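Local coordinates for protein PurR transcriptional regulator (Vibrio parahaemolyticus, PDB 3D8U) that probably binds cis-regulatory DNA as a LacI/PurR-family transcription factor, with a periplasmic-binding-protein-like part of the kind that senses small molecules in this family, at residues S5-I10 with A61-F66; G127-H132 with E161-Q166; Y226-S231 with K267-T272. One frame throughout, in Å; residues are numbered along the deposited sequence.

Interaction 1: S5-I10 with A61-F66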
loop_
_atom_site.group_PDB
_atom_site.type_symbol
_atom_site.label_atom_id
_atom_site.label_comp_id
_atom_site.label_asym_id
_atom_site.label_seq_id
_atom_site.Cartn_x
_atom_site.Cartn_y
_atom_site.Cartn_z
ATOM N N SER B 5 -9.753 -25.974 -5.715
ATOM C CA SER B 5 -9.393 -24.695 -5.101
ATOM C C SER B 5 -9.184 -23.613 -6.156
ATOM O O SER B 5 -8.909 -23.912 -7.327
ATOM C CB SER B 5 -8.127 -24.846 -4.254
ATOM O OG SER B 5 -7.035 -25.299 -5.039
ATOM N N ILE B 6 -9.288 -22.357 -5.726
ATOM C CA ILE B 6 -9.397 -21.209 -6.635
ATOM C C ILE B 6 -8.182 -20.248 -6.574
ATOM O O ILE B 6 -7.752 -19.818 -5.490
ATOM C CB ILE B 6 -10.759 -20.474 -6.412
ATOM C CG1 ILE B 6 -10.924 -19.245 -7.318
ATOM C CG2 ILE B 6 -10.945 -20.125 -4.943
ATOM C CD1 ILE B 6 -10.223 -17.984 -6.831
ATOM N N ALA B 7 -7.653 -19.909 -7.750
ATOM C CA ALA B 7 -6.377 -19.207 -7.849
ATOM C C ALA B 7 -6.488 -17.785 -8.374
ATOM O O ALA B 7 -7.369 -17.468 -9.177
ATOM C CB ALA B 7 -5.384 -20.012 -8.689
ATOM N N LEU B 8 -5.575 -16.937 -7.911
ATOM C CA LEU B 8 -5.600 -15.526 -8.239
ATOM C C LEU B 8 -4.183 -14.969 -8.262
ATOM O O LEU B 8 -3.420 -15.116 -7.301
ATOM C CB LEU B 8 -6.464 -14.772 -7.227
ATOM C CG LEU B 8 -6.280 -13.264 -7.130
ATOM C CD1 LEU B 8 -7.179 -12.581 -8.119
ATOM C CD2 LEU B 8 -6.604 -12.816 -5.732
ATOM N N ILE B 9 -3.841 -14.329 -9.371
ATOM C CA ILE B 9 -2.515 -13.765 -9.535
ATOM C C ILE B 9 -2.583 -12.248 -9.483
ATOM O O ILE B 9 -3.079 -11.591 -10.404
ATOM C CB ILE B 9 -1.842 -14.258 -10.826
ATOM C CG1 ILE B 9 -1.943 -15.783 -10.917
ATOM C CG2 ILE B 9 -0.381 -13.813 -10.876
ATOM C CD1 ILE B 9 -1.391 -16.378 -12.209
ATOM N N ILE B 10 -2.092 -11.718 -8.370
ATOM C CA ILE B 10 -1.978 -10.288 -8.123
ATOM C C ILE B 10 -0.848 -9.692 -8.958
ATOM O O ILE B 10 0.205 -10.315 -9.117
ATOM C CB ILE B 10 -1.735 -10.036 -6.601
ATOM C CG1 ILE B 10 -3.042 -10.137 -5.800
ATOM C CG2 ILE B 10 -1.021 -8.712 -6.335
ATOM C CD1 ILE B 10 -4.291 -9.588 -6.509
ATOM N N ALA B 61 -10.942 -25.956 -10.111
ATOM C CA ALA B 61 -11.778 -24.772 -9.863
ATOM C C ALA B 61 -11.671 -23.740 -10.987
ATOM O O ALA B 61 -11.629 -24.106 -12.165
ATOM C CB ALA B 61 -11.488 -24.161 -8.495
ATOM N N GLY B 62 -11.648 -22.460 -10.620
ATOM C CA GLY B 62 -11.433 -21.379 -11.572
ATOM C C GLY B 62 -10.283 -20.499 -11.130
ATOM O O GLY B 62 -9.809 -20.607 -10.001
ATOM N N VAL B 63 -9.837 -19.622 -12.021
ATOM C CA VAL B 63 -8.746 -18.702 -11.725
ATOM C C VAL B 63 -9.136 -17.271 -12.101
ATOM O O VAL B 63 -9.860 -17.056 -13.074
ATOM C CB VAL B 63 -7.433 -19.144 -12.434
ATOM C CG1 VAL B 63 -7.687 -19.507 -13.895
ATOM C CG2 VAL B 63 -6.333 -18.089 -12.305
ATOM N N VAL B 64 -8.658 -16.298 -11.328
ATOM C CA VAL B 64 -9.018 -14.895 -11.561
ATOM C C VAL B 64 -7.779 -14.021 -11.727
ATOM O O VAL B 64 -6.843 -14.106 -10.936
ATOM C CB VAL B 64 -10.000 -14.357 -10.478
ATOM C CG1 VAL B 64 -9.670 -14.931 -9.127
ATOM C CG2 VAL B 64 -10.005 -12.846 -10.424
ATOM N N LEU B 65 -7.794 -13.197 -12.776
ATOM C CA LEU B 65 -6.616 -12.447 -13.214
ATOM C C LEU B 65 -6.869 -10.962 -13.438
ATOM O O LEU B 65 -7.930 -10.562 -13.922
ATOM C CB LEU B 65 -6.072 -13.032 -14.516
ATOM C CG LEU B 65 -5.613 -14.486 -14.546
ATOM C CD1 LEU B 65 -4.942 -14.744 -15.876
ATOM C CD2 LEU B 65 -4.666 -14.799 -13.398
ATOM N N PHE B 66 -5.867 -10.157 -13.108
ATOM C CA PHE B 66 -5.918 -8.730 -13.342
ATOM C C PHE B 66 -5.385 -8.401 -14.725
ATOM O O PHE B 66 -4.509 -9.098 -15.238
ATOM C CB PHE B 66 -5.104 -8.018 -12.275
ATOM C CG PHE B 66 -5.785 -7.965 -10.953
ATOM C CD1 PHE B 66 -6.253 -6.758 -10.450
ATOM C CD2 PHE B 66 -5.988 -9.123 -10.215
ATOM C CE1 PHE B 66 -6.905 -6.691 -9.215
ATOM C CE2 PHE B 66 -6.649 -9.074 -8.985
ATOM C CZ PHE B 66 -7.106 -7.850 -8.484
#
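L8 and V64 meet between two adjacent parallel strands, 6-10 and 63-66, in the five-stranded sheet of the N-terminal lobe of a periplasmic-binding-protein-like fold. The strand segments run 12° from parallel with their axes 4.7 Å apart, and the hydrogen bonds alternate between them as parallel pairing requires. A7 N gives to G62 O in the carbonyl plane, V64 N returns to A7 O at 2.8 Å, and a weak bond from I9 N to V64 O follows where the strands begin to part.

On the face carrying L8 and V64, CD1 of L8 lies 3.6 Å from CG1 of V64. The CG of L8 stands opposite the backbone N (chi1 162°), and the branch beyond it turns back over the neighbouring strand. The end of I6, its CD1, also reaches V64 CG1, at 3.9 Å. The other face holds A7, V63, I9 and L65, where CD2 of L65 rests alongside CG1 and CD1 of I9, both side chains pointing the same way.

Helix 16-32 covers the first face, with L22 on L8 and F25 on V64, while helix 45-56 covers the second through L52 on I9. On the outer flanks, strand 36-40 bonds to 6-10 and strand 85-88 to 63-66, making both strands interior to the sheet. F21 of helix 16-32 meets the F66 ring edge-to-face. Within the pair that ring takes L8 CD1 at its edge, near the ring plane, while I10 CD1 comes obliquely to within 3.5 Å of F66 CE2.

Interaction 2: G127-H132 with E161-Q166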
loop_
_atom_site.group_PDB
_atom_site.type_symbol
_atom_site.label_atom_id
_atom_site.label_comp_id
_atom_site.label_asym_id
_atom_site.label_seq_id
_atom_site.Cartn_x
_atom_site.Cartn_y
_atom_site.Cartn_z
ATOM N N GLY B 127 0.298 11.620 -14.183
ATOM C CA GLY B 127 0.004 10.216 -13.870
ATOM C C GLY B 127 1.160 9.238 -13.987
ATOM O O GLY B 127 2.182 9.545 -14.603
ATOM N N ALA B 128 1.018 8.051 -13.405
ATOM C CA ALA B 128 2.078 7.055 -13.555
ATOM C C ALA B 128 1.635 5.656 -13.900
ATOM O O ALA B 128 0.457 5.377 -14.081
ATOM C CB ALA B 128 2.941 7.029 -12.346
ATOM N N ARG B 129 2.619 4.762 -13.923
ATOM C CA ARG B 129 2.536 3.445 -14.585
ATOM C C ARG B 129 1.741 3.577 -15.882
ATOM O O ARG B 129 0.779 2.865 -16.117
ATOM C CB ARG B 129 2.097 2.284 -13.660
ATOM C CG ARG B 129 1.243 2.639 -12.468
ATOM C CD ARG B 129 -0.215 2.830 -12.843
ATOM N NE ARG B 129 -1.009 1.602 -12.691
ATOM C CZ ARG B 129 -2.147 1.358 -13.347
ATOM N NH1 ARG B 129 -2.633 2.257 -14.216
ATOM N NH2 ARG B 129 -2.794 0.206 -13.148
ATOM N N GLY B 130 2.206 4.516 -16.708
ATOM C CA GLY B 130 1.550 4.923 -17.934
ATOM C C GLY B 130 1.987 4.166 -19.165
ATOM O O GLY B 130 1.800 4.638 -20.295
ATOM N N ASN B 131 2.589 3.005 -18.939
ATOM C CA ASN B 131 2.806 2.023 -19.987
ATOM C C ASN B 131 1.791 0.899 -19.750
ATOM O O ASN B 131 1.533 0.087 -20.646
ATOM C CB ASN B 131 4.258 1.496 -19.992
ATOM C CG ASN B 131 5.343 2.634 -20.094
ATOM O OD1 ASN B 131 6.515 2.352 -20.382
ATOM N ND2 ASN B 131 4.959 3.893 -19.838
ATOM N N HIS B 132 1.225 0.862 -18.533
ATOM C CA HIS B 132 0.037 0.049 -18.230
ATOM C C HIS B 132 -1.210 0.773 -18.731
ATOM O O HIS B 132 -1.240 1.999 -18.734
ATOM C CB HIS B 132 -0.102 -0.270 -16.732
ATOM C CG HIS B 132 -1.234 -1.211 -16.439
ATOM N ND1 HIS B 132 -2.515 -0.775 -16.151
ATOM C CD2 HIS B 132 -1.298 -2.567 -16.469
ATOM C CE1 HIS B 132 -3.308 -1.821 -15.983
ATOM N NE2 HIS B 132 -2.596 -2.920 -16.173
ATOM N N GLU B 161 7.136 4.551 -14.403
ATOM C CA GLU B 161 7.336 4.278 -12.988
ATOM C C GLU B 161 6.074 4.272 -12.124
ATOM O O GLU B 161 4.977 4.527 -12.607
ATOM C CB GLU B 161 8.392 5.204 -12.411
ATOM C CG GLU B 161 9.731 4.488 -12.313
ATOM C CD GLU B 161 10.904 5.418 -12.565
ATOM O OE1 GLU B 161 11.766 5.064 -13.400
ATOM O OE2 GLU B 161 10.953 6.508 -11.941
ATOM N N ALA B 162 6.257 3.956 -10.842
ATOM C CA ALA B 162 5.149 3.847 -9.892
ATOM C C ALA B 162 4.862 5.207 -9.267
ATOM O O ALA B 162 5.766 6.056 -9.202
ATOM C CB ALA B 162 5.462 2.814 -8.829
ATOM N N PRO B 163 3.600 5.413 -8.815
ATOM C CA PRO B 163 3.120 6.689 -8.301
ATOM C C PRO B 163 3.843 7.008 -7.008
ATOM O O PRO B 163 4.119 6.100 -6.229
ATOM C CB PRO B 163 1.658 6.400 -8.006
ATOM C CG PRO B 163 1.640 4.957 -7.685
ATOM C CD PRO B 163 2.529 4.402 -8.741
ATOM N N SER B 164 4.159 8.278 -6.795
ATOM C CA SER B 164 4.976 8.664 -5.689
ATOM C C SER B 164 4.684 10.120 -5.450
ATOM O O SER B 164 4.249 10.831 -6.360
ATOM C CB SER B 164 6.431 8.512 -6.066
ATOM O OG SER B 164 6.880 9.665 -6.752
ATOM N N SER B 165 4.923 10.594 -4.237
ATOM C CA SER B 165 4.668 11.989 -4.021
ATOM C C SER B 165 5.793 12.805 -4.593
ATOM O O SER B 165 5.568 13.960 -4.907
ATOM C CB SER B 165 4.428 12.321 -2.562
ATOM O OG SER B 165 5.549 11.940 -1.805
ATOM N N GLN B 166 6.988 12.224 -4.743
ATOM C CA GLN B 166 8.087 12.951 -5.413
ATOM C C GLN B 166 7.631 13.295 -6.826
ATOM O O GLN B 166 7.863 14.392 -7.345
ATOM C CB GLN B 166 9.384 12.148 -5.501
ATOM C CG GLN B 166 10.402 12.834 -6.373
ATOM C CD GLN B 166 11.644 12.009 -6.627
ATOM O OE1 GLN B 166 11.681 10.799 -6.401
ATOM N NE2 GLN B 166 12.689 12.668 -7.101
#
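R129 N donates to E161 O at 2.7 Å, the single hydrogen bond between 127-132 and 161-166. The donor sits almost on the extension of the carbonyl bond, with a C=O...N angle of 171°. The methyl of A128 flanks the same oxygen, its CB 3.2 Å from E161 O, and then faces the start of the P163 ring, 3.9 Å from P163 N. Aliphatic R129 CG approaches the ring at CD (4.3 Å).

These loops leave neighbouring parallel strands, 123-128 and 156-159, of the periplasmic-binding-protein-like domain, and the bond joins them just beyond the strand ends. The R129 chain bends at chi2 (80°) and chi3 (93°), taking the guanidinium away from E161 and over H132, whose CG lies 3.9 Å from the guanidinium plane, toward the rim. Y43 meets the H132 ring and accepts a weak hydrogen bond from R129 NH2. Beyond P163, S164 OG caps the helix 165-178 by bonding to L167 N, and S165 packs on S220 of the second subunit.

The contact thus relies on main-chain polarity and small apolar groups, with the carboxylate of E161 and the guanidinium of R129 taking no part in joining the segments.

Interaction 3: Y226-S231 with K267-T272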
loop_
_atom_site.group_PDB
_atom_site.type_symbol
_atom_site.label_atom_id
_atom_site.label_comp_id
_atom_site.label_asym_id
_atom_site.label_seq_id
_atom_site.Cartn_x
_atom_site.Cartn_y
_atom_site.Cartn_z
ATOM N N TYR B 226 -4.808 18.624 3.947
ATOM C CA TYR B 226 -5.255 20.010 4.084
ATOM C C TYR B 226 -4.682 20.920 3.003
ATOM O O TYR B 226 -3.468 20.980 2.849
ATOM C CB TYR B 226 -4.813 20.590 5.405
ATOM C CG TYR B 226 -5.118 22.070 5.497
ATOM C CD1 TYR B 226 -4.137 23.025 5.212
ATOM C CD2 TYR B 226 -6.400 22.516 5.853
ATOM C CE1 TYR B 226 -4.418 24.383 5.289
ATOM C CE2 TYR B 226 -6.692 23.872 5.940
ATOM C CZ TYR B 226 -5.694 24.794 5.655
ATOM O OH TYR B 226 -5.979 26.129 5.723
ATOM N N PRO B 227 -5.545 21.634 2.258
ATOM C CA PRO B 227 -6.990 21.499 2.229
ATOM C C PRO B 227 -7.293 20.083 1.777
ATOM O O PRO B 227 -6.509 19.539 1.015
ATOM C CB PRO B 227 -7.385 22.467 1.119
ATOM C CG PRO B 227 -6.342 23.469 1.106
ATOM C CD PRO B 227 -5.097 22.690 1.338
ATOM N N SER B 228 -8.380 19.481 2.255
ATOM C CA SER B 228 -8.725 18.110 1.907
ATOM C C SER B 228 -8.983 18.080 0.435
ATOM O O SER B 228 -9.397 19.092 -0.134
ATOM C CB SER B 228 -10.023 17.747 2.578
ATOM O OG SER B 228 -10.988 18.728 2.264
ATOM N N LEU B 229 -8.796 16.941 -0.218
ATOM C CA LEU B 229 -8.928 17.027 -1.661
ATOM C C LEU B 229 -10.011 16.247 -2.361
ATOM O O LEU B 229 -10.219 15.062 -2.124
ATOM C CB LEU B 229 -7.569 16.868 -2.375
ATOM C CG LEU B 229 -6.459 16.007 -1.794
ATOM C CD1 LEU B 229 -6.975 14.583 -1.678
ATOM C CD2 LEU B 229 -5.233 16.137 -2.698
ATOM N N THR B 230 -10.677 16.967 -3.248
ATOM C CA THR B 230 -11.672 16.422 -4.136
ATOM C C THR B 230 -11.102 15.231 -4.868
ATOM O O THR B 230 -10.108 15.348 -5.567
ATOM C CB THR B 230 -12.073 17.480 -5.167
ATOM O OG1 THR B 230 -12.857 18.486 -4.526
ATOM C CG2 THR B 230 -12.863 16.875 -6.309
ATOM N N SER B 231 -11.733 14.083 -4.733
ATOM C CA SER B 231 -11.282 12.943 -5.474
ATOM C C SER B 231 -12.374 11.933 -5.758
ATOM O O SER B 231 -13.466 11.956 -5.175
ATOM C CB SER B 231 -10.246 12.233 -4.652
ATOM O OG SER B 231 -10.908 11.154 -4.047
ATOM N N LYS B 267 -16.418 12.505 -4.441
ATOM C CA LYS B 267 -16.295 13.341 -3.228
ATOM C C LYS B 267 -15.730 14.756 -3.492
ATOM O O LYS B 267 -14.503 14.938 -3.649
ATOM C CB LYS B 267 -15.367 12.636 -2.215
ATOM C CG LYS B 267 -15.801 11.231 -1.837
ATOM C CD LYS B 267 -17.252 11.242 -1.333
ATOM C CE LYS B 267 -17.856 9.861 -1.364
ATOM N NZ LYS B 267 -19.027 9.821 -0.412
ATOM N N ARG B 268 -16.614 15.754 -3.527
ATOM C CA ARG B 268 -16.201 17.136 -3.738
ATOM C C ARG B 268 -15.721 17.685 -2.414
ATOM O O ARG B 268 -16.492 17.715 -1.472
ATOM C CB ARG B 268 -17.383 17.958 -4.221
ATOM C CG ARG B 268 -17.985 17.485 -5.532
ATOM C CD ARG B 268 -19.507 17.546 -5.503
ATOM N NE ARG B 268 -20.042 17.615 -6.864
ATOM C CZ ARG B 268 -20.251 16.562 -7.658
ATOM N NH1 ARG B 268 -20.720 16.747 -8.886
ATOM N NH2 ARG B 268 -19.987 15.325 -7.234
ATOM N N ARG B 269 -14.450 18.082 -2.319
ATOM C CA ARG B 269 -13.906 18.673 -1.079
ATOM C C ARG B 269 -13.212 20.000 -1.349
ATOM O O ARG B 269 -13.487 20.635 -2.363
ATOM C CB ARG B 269 -12.929 17.739 -0.383
ATOM C CG ARG B 269 -13.205 16.306 -0.600
ATOM C CD ARG B 269 -12.231 15.587 0.232
ATOM N NE ARG B 269 -12.034 14.199 -0.169
ATOM C CZ ARG B 269 -12.792 13.190 0.240
ATOM N NH1 ARG B 269 -13.828 13.411 1.051
ATOM N NH2 ARG B 269 -12.499 11.965 -0.168
ATOM N N ALA B 270 -12.299 20.416 -0.464
ATOM C CA ALA B 270 -11.739 21.764 -0.576
ATOM C C ALA B 270 -11.038 22.013 -1.895
ATOM O O ALA B 270 -11.310 23.018 -2.551
ATOM C CB ALA B 270 -10.842 22.088 0.552
ATOM N N SER B 271 -10.175 21.095 -2.317
ATOM C CA SER B 271 -9.215 21.420 -3.370
ATOM C C SER B 271 -9.852 21.734 -4.732
ATOM O O SER B 271 -9.124 22.037 -5.706
ATOM C CB SER B 271 -8.225 20.289 -3.535
ATOM O OG SER B 271 -8.880 19.182 -4.128
ATOM N N THR B 272 -11.183 21.643 -4.823
ATOM C CA THR B 272 -11.874 22.168 -6.004
ATOM C C THR B 272 -12.983 23.115 -5.702
ATOM O O THR B 272 -13.824 23.337 -6.556
ATOM C CB THR B 272 -12.444 21.091 -6.969
ATOM O OG1 THR B 272 -13.496 20.364 -6.333
ATOM C CG2 THR B 272 -11.364 20.160 -7.431
#
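T230 meets K267, R269, S271 and T272 where the small two-stranded antiparallel sheet of 231-233 and 265-267 gives way to loops, in the periplasmic-binding-protein-like domain. From its CB, 3.6 Å from T272 CG2, the side chain divides. Methyl CG2 faces K267 O and T272 OG1, while OG1, turned away from the carbonyl carbon and lying beside the backbone N (chi1 -72°), enters the bend of 267-272. There it accepts from R269 N at 2.8 Å and shares a 2.7 Å hydrogen bond with T272 OG1. The two threonine side chains cross at about a right angle, and H114 of helix 104-117 bonds to T272 OG1 and packs on T230, tying this hydroxyl pair to that helix.

The main chain of T230 is held as well: its N gives to S271 OG, a hydroxyl that also bonds to I213 O of strand 212-215. One residue on, S231 N donates to K267 O, the hydrogen-bonded antiparallel pair that leads into the two strands. At the other end S228 O accepts from S271 N in the short 3-10 turn, S228 OG takes a weak bond from A270 N, and P227 CB, just after a cis peptide bond, touches A270 CB at 3.5 Å.

R269 passes alongside the loop 226-231, extended from CG to NE, with CG and CD against the L229 carbonyl. Its guanidinium has K267 CB over one face, and NH2 forms a salt bridge with E233. NE reaches L229 O at 2.8 Å: the oxygen lies in the guanidinium plane, at its edge, but NE stands 57° out of the carbonyl plane.

How the interactions relate
Interaction 1 lies in the core of the N-terminal sheet, whereas interactions 2 and 3 belong to the other lobe. Interaction 2 is a surface contact and interaction 3 is partly buried. The first joins interior strands and combines regular backbone pairing with branched apolar side chains on both faces. The second has one main-chain hydrogen bond and a little apolar packing between loops leaving a sheet; in the third, serine and threonine hydroxyls and an arginine join a few main-chain bonds at the end of a two-stranded pair. Interaction 2 comes within about 6 Å of interaction 1 at the nearest atoms, while the centres of interactions 1 and 3 are 37 Å apart, on opposite sides of the chain's centre.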